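Local coordinates for protein arginase, mitochondrial (Medicago truncatula, PDB 6VSS) that hydrolyses L-arginine to urea and L-ornithine with two manganese ions per subunit, and also forms putrescine from agmatine, at residues B[216-221]-B[237-242]. Sequence-based numbering, arbitrary orientation.
Sequences LVQVGI and VETHEM
The imidazole of His-240 turns an edge to strand 216-219, with Gln-218 O lying in the ring plane, 3.5 Å from His-240 CD2, while CG1 of Val-217 approaches obliquely; His-240 ND1 is hydrogen-bonded to Asp-248. The second flat group, the Gln-218 carboxamide, sits on the other face of the sheet. CG1 of Val-237 packs against it, and Thr-239 OG1 donates to Gln-218 OE1 (2.9 Å), tilted 25° from the carbonyl plane. With CG beside its own backbone N (chi1 -51°) and the chain extended beyond, the amide reaches obliquely across to Thr-239 and Val-237, and NE2 bonds His-182 ND1 and Pro-187 O, fixing the amide's rotation. Replacing Gln-218 by an alanine would probably strip Thr-239 OG1, His-182 ND1 and Pro-187 O of these bonds and open a gap beside Val-237 and Leu-189, an L-ornithine-binding residue.

The two strands run parallel, their axes 8° apart, and their backbones alternate in the expected way: Glu-238 N bonds Leu-216 O, the nearly straight Gln-218 N to Glu-238 O link (3.0 Å) follows, and His-240 N reaches Gln-218 O. The regular ladder then falters at the corner around Gly-220, whose positive phi favours glycine. There a water bridges Gly-220 N and His-240 O, beside a weak bond from Ile-221 N to the same oxygen. Met-242 N restores a firm link to Ile-221 O (2.8 Å), and Met-242 SD rests 3.7 Å from Gly-220 CA. At the other end the side chains of Leu-216 and Val-237 lie side by side, meeting at CG and CG1.

Helix 226-234 joins the strands, placing Val-232 against Val-237 and Thr-239, and the side chain of Ile-221 lies about 8 Å from a manganese ion: a beta-alpha-beta crossover at the edge of the parallel sheet of the arginase fold.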
ATOM      1  N   LEU B 216      25.365  22.993  20.721  1.00 33.37           N
ATOM      2  CA  LEU B 216      24.343  22.375  19.859  1.00 32.07           C
ATOM      3  C   LEU B 216      25.024  21.160  19.260  1.00 30.83           C
ATOM      4  O   LEU B 216      25.894  21.327  18.412  1.00 33.65           O
ATOM      5  CB  LEU B 216      23.910  23.367  18.790  1.00 31.93           C
ATOM      6  CG  LEU B 216      23.108  22.798  17.616  1.00 32.07           C
ATOM      7  CD1 LEU B 216      21.937  21.950  18.084  1.00 30.69           C
ATOM      8  CD2 LEU B 216      22.636  23.958  16.741  1.00 32.46           C
ATOM      9  N   VAL B 217      24.681  19.992  19.722  1.00 29.54           N
ATOM     10  CA  VAL B 217      25.331  18.741  19.253  1.00 29.54           C
ATOM     11  C   VAL B 217      24.373  18.086  18.281  1.00 29.01           C
ATOM     12  O   VAL B 217      23.281  17.772  18.735  1.00 29.30           O
ATOM     13  CB  VAL B 217      25.638  17.838  20.443  1.00 28.78           C
ATOM     14  CG1 VAL B 217      26.326  16.563  20.006  1.00 29.20           C
ATOM     15  CG2 VAL B 217      26.443  18.595  21.472  1.00 29.21           C
ATOM     16  N   GLN B 218      24.747  17.997  17.003  1.00 29.01           N
ATOM     17  CA  GLN B 218      23.838  17.540  15.930  1.00 29.30           C
ATOM     18  C   GLN B 218      24.268  16.138  15.561  1.00 28.59           C
ATOM     19  O   GLN B 218      25.467  15.929  15.307  1.00 30.51           O
ATOM     20  CB  GLN B 218      23.893  18.463  14.713  1.00 29.37           C
ATOM     21  CG  GLN B 218      23.700  19.933  15.075  1.00 29.58           C
ATOM     22  CD  GLN B 218      23.341  20.782  13.872  1.00 29.10           C
ATOM     23  OE1 GLN B 218      24.092  20.876  12.894  1.00 30.00           O
ATOM     24  NE2 GLN B 218      22.160  21.371  13.907  1.00 27.86           N
ATOM     25  N   VAL B 219      23.338  15.234  15.412  1.00 27.68           N
ATOM     26  CA  VAL B 219      23.649  13.813  15.089  1.00 27.48           C
ATOM     27  C   VAL B 219      22.701  13.315  13.997  1.00 27.13           C
ATOM     28  O   VAL B 219      21.511  13.536  14.110  1.00 25.88           O
ATOM     29  CB  VAL B 219      23.558  12.974  16.373  1.00 27.59           C
ATOM     30  CG1 VAL B 219      23.817  11.493  16.127  1.00 28.28           C
ATOM     31  CG2 VAL B 219      24.491  13.509  17.427  1.00 28.03           C
ATOM     32  N   GLY B 220      23.239  12.587  13.018  1.00 28.06           N
ATOM     33  CA  GLY B 220      22.526  12.007  11.862  1.00 27.83           C
ATOM     34  C   GLY B 220      22.595  12.867  10.604  1.00 26.90           C
ATOM     35  O   GLY B 220      21.954  12.515   9.613  1.00 25.72           O
ATOM     36  N   ILE B 221      23.426  13.903  10.617  1.00 26.33           N
ATOM     37  CA  ILE B 221      23.463  14.907   9.530  1.00 27.09           C
ATOM     38  C   ILE B 221      24.045  14.276   8.260  1.00 26.20           C
ATOM     39  O   ILE B 221      25.117  13.688   8.358  1.00 25.42           O
ATOM     40  CB  ILE B 221      24.267  16.141   9.984  1.00 27.43           C
ATOM     41  CG1 ILE B 221      23.682  16.741  11.252  1.00 26.44           C
ATOM     42  CG2 ILE B 221      24.348  17.138   8.846  1.00 28.55           C
ATOM     43  CD1 ILE B 221      22.373  17.403  11.056  1.00 26.93           C
ATOM     44  N   VAL B 237      28.922  25.234  16.082  1.00 37.05           N
ATOM     45  CA  VAL B 237      27.983  24.088  16.181  1.00 35.30           C
ATOM     46  C   VAL B 237      28.790  22.816  16.052  1.00 34.11           C
ATOM     47  O   VAL B 237      29.642  22.745  15.167  1.00 32.84           O
ATOM     48  CB  VAL B 237      26.908  24.127  15.088  1.00 35.69           C
ATOM     49  CG1 VAL B 237      26.021  22.875  15.151  1.00 35.00           C
ATOM     50  CG2 VAL B 237      26.071  25.392  15.164  1.00 36.81           C
ATOM     51  N   GLU B 238      28.502  21.844  16.898  1.00 34.82           N
ATOM     52  CA  GLU B 238      29.156  20.521  16.852  1.00 35.42           C
ATOM     53  C   GLU B 238      28.358  19.613  15.926  1.00 36.19           C
ATOM     54  O   GLU B 238      27.649  18.725  16.429  1.00 37.59           O
ATOM     55  CB  GLU B 238      29.234  19.951  18.255  1.00 36.72           C
ATOM     56  CG  GLU B 238      30.338  20.576  19.062  1.00 38.62           C
ATOM     57  CD  GLU B 238      30.136  20.289  20.514  1.00 39.31           C
ATOM     58  OE1 GLU B 238      30.343  19.119  20.916  1.00 40.94           O
ATOM     59  OE2 GLU B 238      29.694  21.212  21.204  1.00 40.73           O
ATOM     60  N   THR B 239      28.508  19.766  14.623  1.00 34.51           N
ATOM     61  CA  THR B 239      27.746  18.951  13.652  1.00 34.17           C
ATOM     62  C   THR B 239      28.426  17.597  13.470  1.00 33.89           C
ATOM     63  O   THR B 239      29.514  17.576  12.935  1.00 36.33           O
ATOM     64  CB  THR B 239      27.612  19.698  12.335  1.00 34.61           C
ATOM     65  OG1 THR B 239      26.953  20.923  12.651  1.00 35.62           O
ATOM     66  CG2 THR B 239      26.860  18.920  11.279  1.00 35.02           C
ATOM     67  N   HIS B 240      27.769  16.490  13.780  1.00 32.24           N
ATOM     68  CA  HIS B 240      28.295  15.152  13.457  1.00 32.03           C
ATOM     69  C   HIS B 240      27.574  14.596  12.233  1.00 32.19           C
ATOM     70  O   HIS B 240      26.379  14.293  12.329  1.00 30.90           O
ATOM     71  CB  HIS B 240      28.201  14.244  14.685  1.00 33.91           C
ATOM     72  CG  HIS B 240      28.966  14.759  15.846  1.00 35.85           C
ATOM     73  ND1 HIS B 240      30.286  14.427  16.049  1.00 37.73           N
ATOM     74  CD2 HIS B 240      28.647  15.611  16.845  1.00 37.23           C
ATOM     75  CE1 HIS B 240      30.738  15.047  17.130  1.00 37.28           C
ATOM     76  NE2 HIS B 240      29.780  15.773  17.623  1.00 37.32           N
ATOM     77  N   GLU B 241      28.323  14.361  11.156  1.00 33.54           N
ATOM     78  CA  GLU B 241      27.826  13.802   9.867  1.00 33.85           C
ATOM     79  C   GLU B 241      27.852  12.266   9.873  1.00 32.21           C
ATOM     80  O   GLU B 241      28.770  11.656  10.517  1.00 32.93           O
ATOM     81  CB  GLU B 241      28.676  14.403   8.760  1.00 34.84           C
ATOM     82  CG  GLU B 241      28.470  15.907   8.640  1.00 37.16           C
ATOM     83  CD  GLU B 241      29.333  16.535   7.540  1.00 39.66           C
ATOM     84  OE1 GLU B 241      29.316  16.017   6.390  1.00 39.73           O
ATOM     85  OE2 GLU B 241      30.020  17.536   7.828  1.00 41.08           O
ATOM     86  N   MET B 242      26.885  11.640   9.208  1.00 29.62           N
ATOM     87  CA  MET B 242      26.832  10.151   9.120  1.00 29.80           C
ATOM     88  C   MET B 242      28.151   9.583   8.564  1.00 30.43           C
ATOM     89  O   MET B 242      28.539   8.505   8.966  1.00 29.12           O
ATOM     90  CB  MET B 242      25.695   9.678   8.215  1.00 29.19           C
ATOM     91  CG  MET B 242      24.319   9.905   8.786  1.00 28.81           C
ATOM     92  SD  MET B 242      24.068   9.029  10.351  1.00 27.78           S
ATOM     93  CE  MET B 242      24.071   7.312   9.825  1.00 26.23           C
TER
HETATM   94  O   HOH W   1      28.146  23.606  20.100  1.00 34.16           O
HETATM   95  O   HOH W   2      26.012  11.561  12.820  1.00 36.81           O